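Local coordinates for glyoxylate-induced Protein (Pseudomonas aeruginosa, PDB 1SQ4) that is of unknown function but may act as a ureidoglycine aminohydrolase, a step in breaking down purine-derived ureides, and folds as a double cupin barrel, at residues G215-E220 with G237-L242; F68-V73 with R259-K264. All blocks are in the same frame, centred on the assembly; numbering follows the deposited sequence.

Interaction 1 (G215-E220 with G237-L242); sequences GLYVLE and GDFMWL
Gly215, Leu216 and Tyr217 pair in antiparallel register with Trp241, Met240 and Phe239, the short strand axes approaching to 4.7 Å with 162° between their directions. This is a strand pair of the C-terminal cupin barrel. Leu216 and Met240 form its hydrogen-bonded pair, with Leu216 N donating to Met240 O at 2.9 Å; the return bond from Met240 N is modelled too, although the position of Leu216 O is less certain. Beyond the last bridge the chains stay joined: Val218 N reaches Asp238 O at 2.9 Å, and Gly237 N reaches Val218 O at 2.8 Å. Gly237 has a positive phi of 109°, and with it the chain turns into the strand. At the far end of segment 215-220, on its other edge, Leu219 and Glu220 both face Arg259 of strand 258-265, a classic beta bulge.

The two faces of the sheet have different neighbours. Leu216 and Met240, a selenomethionine, point into the barrel, toward Tyr225 on strand 222-227. A bend at the end of the Met240 chain (chi3 -67°) brings CE against the Leu216 side chain, whose CD2 also lies 3.6 Å from Leu242 CD1. On the reverse face Tyr217 and Phe239 approach strand 69-76 of the other barrel, both touching Gln70. Between Phe239 and Trp241, Gly215 offers bare backbone: Phe239 CZ comes to 3.7 Å from Gly215 CA, and the six-membered part of the indole lies obliquely by Gly215 N. Asp238 turns away, its carboxylate taken up by Lys35 N and Arg23. The Tyr217 ring leans diagonally out from its strand, its hydroxyl end coming up to Gly237, where a water lies 2.6 Å from Tyr217 OH and donates to Gly237 O at 3.0 Å.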
ATOM      1  N   GLY A 215       8.230 -11.839 -23.373  1.00  6.34           N
ATOM      2  CA  GLY A 215       8.741 -12.673 -22.307  1.00  4.72           C
ATOM      3  C   GLY A 215      10.240 -12.773 -22.296  1.00  4.63           C
ATOM      4  O   GLY A 215      10.896 -12.576 -23.317  1.00  6.29           O
ATOM      5  N   LEU A 216      10.774 -13.074 -21.117  1.00  3.90           N
ATOM      6  CA  LEU A 216      12.206 -13.230 -20.899  1.00  3.81           C
ATOM      7  C   LEU A 216      12.415 -14.501 -20.110  1.00  3.01           C
ATOM      8  O   LEU A 216      11.771 -14.693 -19.090  1.00  4.21           O
ATOM      9  CB  LEU A 216      12.745 -12.059 -20.083  1.00  3.24           C
ATOM     10  CG  LEU A 216      13.151 -10.798 -20.822  1.00  5.19           C
ATOM     11  CD1 LEU A 216      12.211 -10.508 -21.967  1.00  3.18           C
ATOM     12  CD2 LEU A 216      13.163  -9.638 -19.829  1.00  6.42           C
ATOM     13  N   TYR A 217      13.308 -15.367 -20.575  1.00  3.45           N
ATOM     14  CA  TYR A 217      13.595 -16.608 -19.856  1.00  3.94           C
ATOM     15  C   TYR A 217      15.100 -16.690 -19.643  1.00  3.63           C
ATOM     16  O   TYR A 217      15.858 -16.861 -20.592  1.00  3.86           O
ATOM     17  CB  TYR A 217      13.110 -17.832 -20.644  1.00  2.38           C
ATOM     18  CG  TYR A 217      13.339 -19.140 -19.921  1.00  1.00           C
ATOM     19  CD1 TYR A 217      14.605 -19.703 -19.848  1.00  1.00           C
ATOM     20  CD2 TYR A 217      12.295 -19.785 -19.257  1.00  1.57           C
ATOM     21  CE1 TYR A 217      14.834 -20.870 -19.131  1.00  1.00           C
ATOM     22  CE2 TYR A 217      12.513 -20.961 -18.536  1.00  1.00           C
ATOM     23  CZ  TYR A 217      13.792 -21.494 -18.481  1.00  1.14           C
ATOM     24  OH  TYR A 217      14.024 -22.659 -17.787  1.00  1.92           O
ATOM     25  N   VAL A 218      15.536 -16.574 -18.399  1.00  3.82           N
ATOM     26  CA  VAL A 218      16.963 -16.608 -18.130  1.00  5.16           C
ATOM     27  C   VAL A 218      17.556 -17.983 -18.412  1.00  5.09           C
ATOM     28  O   VAL A 218      17.226 -18.960 -17.748  1.00  5.66           O
ATOM     29  CB  VAL A 218      17.256 -16.206 -16.674  1.00  5.83           C
ATOM     30  CG1 VAL A 218      18.749 -16.045 -16.471  1.00  4.39           C
ATOM     31  CG2 VAL A 218      16.527 -14.915 -16.345  1.00  5.28           C
ATOM     32  N   LEU A 219      18.436 -18.045 -19.405  1.00  5.07           N
ATOM     33  CA  LEU A 219      19.084 -19.291 -19.776  1.00  5.62           C
ATOM     34  C   LEU A 219      20.328 -19.562 -18.938  1.00  6.23           C
ATOM     35  O   LEU A 219      20.640 -20.710 -18.626  1.00  5.05           O
ATOM     36  CB  LEU A 219      19.486 -19.283 -21.257  1.00  4.13           C
ATOM     37  CG  LEU A 219      18.376 -19.456 -22.293  1.00  4.29           C
ATOM     38  CD1 LEU A 219      18.967 -19.500 -23.687  1.00  1.00           C
ATOM     39  CD2 LEU A 219      17.597 -20.730 -21.996  1.00  3.79           C
ATOM     40  N   GLU A 220      21.034 -18.505 -18.570  1.00  8.75           N
ATOM     41  CA  GLU A 220      22.253 -18.661 -17.811  1.00 10.17           C
ATOM     42  C   GLU A 220      22.620 -17.437 -17.015  1.00 10.21           C
ATOM     43  O   GLU A 220      22.392 -16.310 -17.449  1.00 12.47           O
ATOM     44  CB  GLU A 220      23.382 -18.986 -18.772  1.00 10.73           C
ATOM     45  CG  GLU A 220      24.753 -18.909 -18.184  1.00 15.43           C
ATOM     46  CD  GLU A 220      25.812 -19.086 -19.242  1.00 19.34           C
ATOM     47  OE1 GLU A 220      25.679 -18.447 -20.314  1.00 20.24           O
ATOM     48  OE2 GLU A 220      26.775 -19.858 -19.009  1.00 21.91           O
ATOM     49  N   GLY A 237      16.597 -20.057 -15.293  1.00  4.60           N
ATOM     50  CA  GLY A 237      15.383 -20.801 -15.030  1.00  5.28           C
ATOM     51  C   GLY A 237      14.219 -19.893 -14.676  1.00  6.30           C
ATOM     52  O   GLY A 237      13.058 -20.293 -14.754  1.00  6.85           O
ATOM     53  N   ASP A 238      14.524 -18.666 -14.276  1.00  7.04           N
ATOM     54  CA  ASP A 238      13.474 -17.731 -13.928  1.00  7.13           C
ATOM     55  C   ASP A 238      12.919 -17.115 -15.195  1.00  5.21           C
ATOM     56  O   ASP A 238      13.629 -16.968 -16.188  1.00  6.23           O
ATOM     57  CB  ASP A 238      13.996 -16.635 -12.991  1.00  8.18           C
ATOM     58  CG  ASP A 238      14.433 -17.180 -11.634  1.00  9.82           C
ATOM     59  OD1 ASP A 238      14.137 -18.359 -11.331  1.00 10.39           O
ATOM     60  OD2 ASP A 238      15.067 -16.423 -10.864  1.00 11.58           O
ATOM     61  N   PHE A 239      11.637 -16.775 -15.145  1.00  4.19           N
ATOM     62  CA  PHE A 239      10.937 -16.179 -16.266  1.00  2.78           C
ATOM     63  C   PHE A 239      10.339 -14.836 -15.840  1.00  3.28           C
ATOM     64  O   PHE A 239       9.746 -14.728 -14.765  1.00  2.21           O
ATOM     65  CB  PHE A 239       9.816 -17.113 -16.732  1.00  1.50           C
ATOM     66  CG  PHE A 239       9.042 -16.585 -17.898  1.00  1.00           C
ATOM     67  CD1 PHE A 239       9.629 -16.507 -19.152  1.00  1.00           C
ATOM     68  CD2 PHE A 239       7.753 -16.100 -17.734  1.00  1.00           C
ATOM     69  CE1 PHE A 239       8.957 -15.954 -20.220  1.00  1.00           C
ATOM     70  CE2 PHE A 239       7.070 -15.541 -18.804  1.00  1.95           C
ATOM     71  CZ  PHE A 239       7.678 -15.467 -20.050  1.00  1.99           C
HETATM   72  N   MSE A 240      10.509 -13.815 -16.678  1.00  5.14           N
HETATM   73  CA  MSE A 240       9.964 -12.487 -16.403  1.00  7.18           C
HETATM   74  C   MSE A 240       9.043 -12.103 -17.538  1.00  5.99           C
HETATM   75  O   MSE A 240       9.400 -12.264 -18.701  1.00  7.68           O
HETATM   76  CB  MSE A 240      11.075 -11.437 -16.308  1.00 12.03           C
HETATM   77  CG  MSE A 240      12.133 -11.696 -15.243  1.00 16.13           C
HETATM   78 SE   MSE A 240      13.621 -10.448 -15.372  1.00 25.46          SE
HETATM   79  CE  MSE A 240      14.370 -10.979 -17.054  1.00 18.42           C
ATOM     80  N   TRP A 241       7.864 -11.599 -17.204  1.00  5.86           N
ATOM     81  CA  TRP A 241       6.912 -11.168 -18.216  1.00  6.67           C
ATOM     82  C   TRP A 241       6.675  -9.680 -18.097  1.00  7.07           C
ATOM     83  O   TRP A 241       6.324  -9.196 -17.024  1.00  7.87           O
ATOM     84  CB  TRP A 241       5.581 -11.891 -18.060  1.00  8.44           C
ATOM     85  CG  TRP A 241       4.546 -11.358 -18.991  1.00  9.03           C
ATOM     86  CD1 TRP A 241       3.548 -10.493 -18.692  1.00  9.03           C
ATOM     87  CD2 TRP A 241       4.471 -11.589 -20.402  1.00  9.26           C
ATOM     88  NE1 TRP A 241       2.848 -10.164 -19.829  1.00  9.93           N
ATOM     89  CE2 TRP A 241       3.392 -10.827 -20.892  1.00  8.09           C
ATOM     90  CE3 TRP A 241       5.208 -12.374 -21.296  1.00  7.42           C
ATOM     91  CZ2 TRP A 241       3.039 -10.813 -22.235  1.00  6.28           C
ATOM     92  CZ3 TRP A 241       4.861 -12.363 -22.629  1.00  5.46           C
ATOM     93  CH2 TRP A 241       3.781 -11.593 -23.087  1.00  7.97           C
ATOM     94  N   LEU A 242       6.855  -8.963 -19.204  1.00  8.43           N
ATOM     95  CA  LEU A 242       6.664  -7.515 -19.238  1.00  7.09           C
ATOM     96  C   LEU A 242       5.399  -7.097 -19.987  1.00  8.88           C
ATOM     97  O   LEU A 242       5.135  -7.588 -21.082  1.00  8.67           O
ATOM     98  CB  LEU A 242       7.880  -6.850 -19.864  1.00  6.60           C
ATOM     99  CG  LEU A 242       9.083  -6.774 -18.924  1.00  6.93           C
ATOM    100  CD1 LEU A 242      10.168  -7.739 -19.335  1.00  4.00           C
ATOM    101  CD2 LEU A 242       9.608  -5.341 -18.948  1.00  9.12           C
TER
HETATM  102  O   HOH W   1      12.810 -23.159 -15.505  1.00  2.82           O

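Interaction 2 (F68-V73 with R259-K264); sequences FSQYIV and RYLLYK
The interface between the two cupin barrels of the bicupin is bridged here by Phe68 and Gln70 on the N-terminal side and Tyr263 on the C-terminal side. The strands are not paired: the nearest CA atoms, those of Phe68 and Lys264, are 8.2 Å apart, so side chains carry the contact. Phe68 and Tyr263 make a T-shaped stack, with ring centroids 5.2 Å apart and planes at 73°. The edge of Tyr263 supplies the contact, CD1 standing over the face of Phe68 toward its rim, 3.7 Å from Phe68 CD2. The Phe68 ring in turn presents its own edge to the backbone of Lys264.

With CG set between its backbone N and carbonyl carbon (chi1 50°), Tyr263 sends its hydroxyl across to the extended Gln70 chain. Tyr263 OH donates to Gln70 OE1 at 2.8 Å, from 42° above the carbonyl plane, and the amide stands nearly perpendicular to the ring. Gln70 NE2 bonds His139 ND1, which gives the amide a second tether. Strand 69-76 lies between strands 52-57 and 136-144, while strand 258-265 lies between 212-220 and 191-198.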
ATOM      1  N   PHE A  68       1.586 -15.232 -27.214  1.00 11.45           N
ATOM      2  CA  PHE A  68       2.555 -16.312 -27.264  1.00  9.47           C
ATOM      3  C   PHE A  68       2.236 -17.431 -26.296  1.00  8.23           C
ATOM      4  O   PHE A  68       1.467 -17.271 -25.348  1.00  8.77           O
ATOM      5  CB  PHE A  68       3.959 -15.778 -26.949  1.00  8.25           C
ATOM      6  CG  PHE A  68       4.565 -14.950 -28.046  1.00  7.36           C
ATOM      7  CD1 PHE A  68       4.970 -15.537 -29.243  1.00  8.13           C
ATOM      8  CD2 PHE A  68       4.771 -13.590 -27.869  1.00  7.02           C
ATOM      9  CE1 PHE A  68       5.579 -14.777 -30.253  1.00  7.99           C
ATOM     10  CE2 PHE A  68       5.377 -12.824 -28.867  1.00  9.43           C
ATOM     11  CZ  PHE A  68       5.783 -13.421 -30.065  1.00  7.16           C
ATOM     12  N   SER A  69       2.841 -18.576 -26.564  1.00  6.93           N
ATOM     13  CA  SER A  69       2.697 -19.740 -25.723  1.00  5.91           C
ATOM     14  C   SER A  69       4.101 -20.345 -25.705  1.00  6.33           C
ATOM     15  O   SER A  69       4.774 -20.430 -26.734  1.00  6.65           O
ATOM     16  CB  SER A  69       1.662 -20.703 -26.312  1.00  6.12           C
ATOM     17  OG  SER A  69       2.257 -21.854 -26.877  1.00  8.38           O
ATOM     18  N   GLN A  70       4.562 -20.721 -24.522  1.00  6.13           N
ATOM     19  CA  GLN A  70       5.886 -21.296 -24.382  1.00  4.82           C
ATOM     20  C   GLN A  70       5.796 -22.585 -23.584  1.00  4.31           C
ATOM     21  O   GLN A  70       5.093 -22.649 -22.576  1.00  5.51           O
ATOM     22  CB  GLN A  70       6.796 -20.293 -23.673  1.00  4.59           C
ATOM     23  CG  GLN A  70       8.147 -20.832 -23.271  1.00  6.30           C
ATOM     24  CD  GLN A  70       8.979 -19.806 -22.510  1.00 10.18           C
ATOM     25  OE1 GLN A  70       8.444 -18.838 -21.953  1.00 14.50           O
ATOM     26  NE2 GLN A  70      10.292 -20.021 -22.472  1.00  8.83           N
ATOM     27  N   TYR A  71       6.481 -23.623 -24.041  1.00  2.32           N
ATOM     28  CA  TYR A  71       6.479 -24.878 -23.301  1.00  2.76           C
ATOM     29  C   TYR A  71       7.923 -25.334 -23.134  1.00  3.37           C
ATOM     30  O   TYR A  71       8.790 -24.980 -23.933  1.00  2.24           O
ATOM     31  CB  TYR A  71       5.735 -25.985 -24.049  1.00  2.98           C
ATOM     32  CG  TYR A  71       4.403 -25.643 -24.660  1.00  1.38           C
ATOM     33  CD1 TYR A  71       3.512 -24.781 -24.029  1.00  1.36           C
ATOM     34  CD2 TYR A  71       3.985 -26.280 -25.825  1.00  1.00           C
ATOM     35  CE1 TYR A  71       2.235 -24.569 -24.539  1.00  1.00           C
ATOM     36  CE2 TYR A  71       2.712 -26.075 -26.339  1.00  1.00           C
ATOM     37  CZ  TYR A  71       1.841 -25.220 -25.685  1.00  1.00           C
ATOM     38  OH  TYR A  71       0.563 -25.048 -26.152  1.00  1.00           O
ATOM     39  N   ILE A  72       8.186 -26.112 -22.093  1.00  3.36           N
ATOM     40  CA  ILE A  72       9.522 -26.643 -21.887  1.00  4.73           C
ATOM     41  C   ILE A  72       9.294 -28.145 -21.855  1.00  6.65           C
ATOM     42  O   ILE A  72       8.886 -28.722 -20.839  1.00  6.32           O
ATOM     43  CB  ILE A  72      10.178 -26.123 -20.576  1.00  4.36           C
ATOM     44  CG1 ILE A  72      10.420 -24.612 -20.674  1.00  5.21           C
ATOM     45  CG2 ILE A  72      11.532 -26.776 -20.372  1.00  3.14           C
ATOM     46  CD1 ILE A  72      11.093 -23.993 -19.449  1.00  5.72           C
ATOM     47  N   VAL A  73       9.539 -28.763 -23.009  1.00  7.46           N
ATOM     48  CA  VAL A  73       9.316 -30.185 -23.206  1.00  7.27           C
ATOM     49  C   VAL A  73      10.457 -31.125 -22.875  1.00  6.43           C
ATOM     50  O   VAL A  73      11.592 -30.908 -23.261  1.00  7.90           O
ATOM     51  CB  VAL A  73       8.876 -30.442 -24.644  1.00  6.93           C
ATOM     52  CG1 VAL A  73       8.621 -31.918 -24.854  1.00  8.37           C
ATOM     53  CG2 VAL A  73       7.629 -29.635 -24.934  1.00  7.34           C
ATOM     54  N   ARG A 259      22.472 -14.387 -19.461  1.00  8.11           N
ATOM     55  CA  ARG A 259      21.723 -14.236 -20.695  1.00  7.62           C
ATOM     56  C   ARG A 259      20.344 -14.868 -20.683  1.00  7.07           C
ATOM     57  O   ARG A 259      20.095 -15.821 -19.955  1.00  9.55           O
ATOM     58  CB  ARG A 259      22.569 -14.761 -21.873  1.00  7.01           C
ATOM     59  CG  ARG A 259      23.203 -16.146 -21.680  1.00  5.68           C
ATOM     60  CD  ARG A 259      24.413 -16.386 -22.605  1.00  3.24           C
ATOM     61  NE  ARG A 259      24.122 -16.172 -24.024  1.00  1.16           N
ATOM     62  CZ  ARG A 259      24.161 -17.121 -24.954  1.00  1.00           C
ATOM     63  NH1 ARG A 259      24.479 -18.363 -24.625  1.00  4.19           N
ATOM     64  NH2 ARG A 259      23.873 -16.833 -26.215  1.00  1.00           N
ATOM     65  N   TYR A 260      19.428 -14.320 -21.470  1.00  5.83           N
ATOM     66  CA  TYR A 260      18.103 -14.879 -21.489  1.00  5.21           C
ATOM     67  C   TYR A 260      17.462 -14.915 -22.840  1.00  6.00           C
ATOM     68  O   TYR A 260      17.721 -14.076 -23.696  1.00  7.94           O
ATOM     69  CB  TYR A 260      17.190 -14.136 -20.524  1.00  6.24           C
ATOM     70  CG  TYR A 260      17.164 -12.638 -20.698  1.00  7.97           C
ATOM     71  CD1 TYR A 260      17.761 -11.801 -19.750  1.00  7.85           C
ATOM     72  CD2 TYR A 260      16.494 -12.044 -21.775  1.00  9.19           C
ATOM     73  CE1 TYR A 260      17.689 -10.418 -19.862  1.00  6.81           C
ATOM     74  CE2 TYR A 260      16.416 -10.653 -21.891  1.00  7.20           C
ATOM     75  CZ  TYR A 260      17.014  -9.853 -20.930  1.00  8.26           C
ATOM     76  OH  TYR A 260      16.925  -8.483 -21.008  1.00 10.38           O
ATOM     77  N   LEU A 261      16.622 -15.920 -23.019  1.00  6.95           N
ATOM     78  CA  LEU A 261      15.885 -16.110 -24.251  1.00  7.03           C
ATOM     79  C   LEU A 261      14.747 -15.095 -24.231  1.00  7.56           C
ATOM     80  O   LEU A 261      14.085 -14.917 -23.211  1.00  9.24           O
ATOM     81  CB  LEU A 261      15.332 -17.530 -24.275  1.00  7.02           C
ATOM     82  CG  LEU A 261      14.406 -17.913 -25.414  1.00  7.68           C
ATOM     83  CD1 LEU A 261      15.203 -18.098 -26.693  1.00  8.99           C
ATOM     84  CD2 LEU A 261      13.685 -19.195 -25.042  1.00  8.14           C
ATOM     85  N   LEU A 262      14.520 -14.430 -25.355  1.00  7.32           N
ATOM     86  CA  LEU A 262      13.468 -13.425 -25.452  1.00  5.02           C
ATOM     87  C   LEU A 262      12.641 -13.590 -26.714  1.00  4.34           C
ATOM     88  O   LEU A 262      13.179 -13.827 -27.799  1.00  5.08           O
ATOM     89  CB  LEU A 262      14.100 -12.028 -25.438  1.00  4.86           C
ATOM     90  CG  LEU A 262      13.205 -10.792 -25.631  1.00  3.10           C
ATOM     91  CD1 LEU A 262      13.970  -9.567 -25.175  1.00  1.00           C
ATOM     92  CD2 LEU A 262      12.772 -10.642 -27.080  1.00  2.75           C
ATOM     93  N   TYR A 263      11.330 -13.451 -26.571  1.00  4.12           N
ATOM     94  CA  TYR A 263      10.425 -13.556 -27.711  1.00  5.68           C
ATOM     95  C   TYR A 263       9.441 -12.399 -27.718  1.00  5.96           C
ATOM     96  O   TYR A 263       8.930 -12.009 -26.672  1.00  5.20           O
ATOM     97  CB  TYR A 263       9.681 -14.902 -27.700  1.00  4.76           C
ATOM     98  CG  TYR A 263       9.009 -15.289 -26.395  1.00  5.70           C
ATOM     99  CD1 TYR A 263       7.683 -14.952 -26.136  1.00  6.47           C
ATOM    100  CD2 TYR A 263       9.690 -16.044 -25.443  1.00  8.46           C
ATOM    101  CE1 TYR A 263       7.048 -15.370 -24.956  1.00  6.51           C
ATOM    102  CE2 TYR A 263       9.072 -16.465 -24.263  1.00  7.22           C
ATOM    103  CZ  TYR A 263       7.754 -16.130 -24.023  1.00  8.39           C
ATOM    104  OH  TYR A 263       7.149 -16.570 -22.858  1.00  6.14           O
ATOM    105  N   LYS A 264       9.203 -11.851 -28.909  1.00  8.79           N
ATOM    106  CA  LYS A 264       8.290 -10.723 -29.117  1.00 10.08           C
ATOM    107  C   LYS A 264       7.718 -10.748 -30.533  1.00 10.58           C
ATOM    108  O   LYS A 264       8.293 -11.361 -31.434  1.00 10.11           O
ATOM    109  CB  LYS A 264       9.031  -9.399 -28.915  1.00 10.49           C
ATOM    110  CG  LYS A 264      10.384  -9.385 -29.615  1.00 12.69           C
ATOM    111  CD  LYS A 264      11.046  -8.029 -29.617  1.00 10.22           C
ATOM    112  CE  LYS A 264      12.376  -8.125 -30.334  1.00 10.70           C
ATOM    113  NZ  LYS A 264      12.974  -6.788 -30.574  1.00 12.49           N
TER

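How the interactions relate
The two contacts, their centres about 8 Å apart, share one sheet of the C-terminal barrel, where strand 212-220 runs between 239-244 and 258-265. Interaction 1 is thus a pairing within the barrel, and interaction 2 links strand 258-265, the neighbour of 212-220 on its other edge, to the other barrel. Probable backbone bonds join them directly, Tyr217 O to Leu261 N at 2.7 Å and Glu220 O to Arg259 N at 2.8 Å. Along the chain the order is 68-73, 215-220, 237-242, 259-264, so the outer contact spans both cupin domains and encloses the inner one. Phe239 CZ packs on Tyr263 OH, so interaction 1 also borders the seam between the barrels.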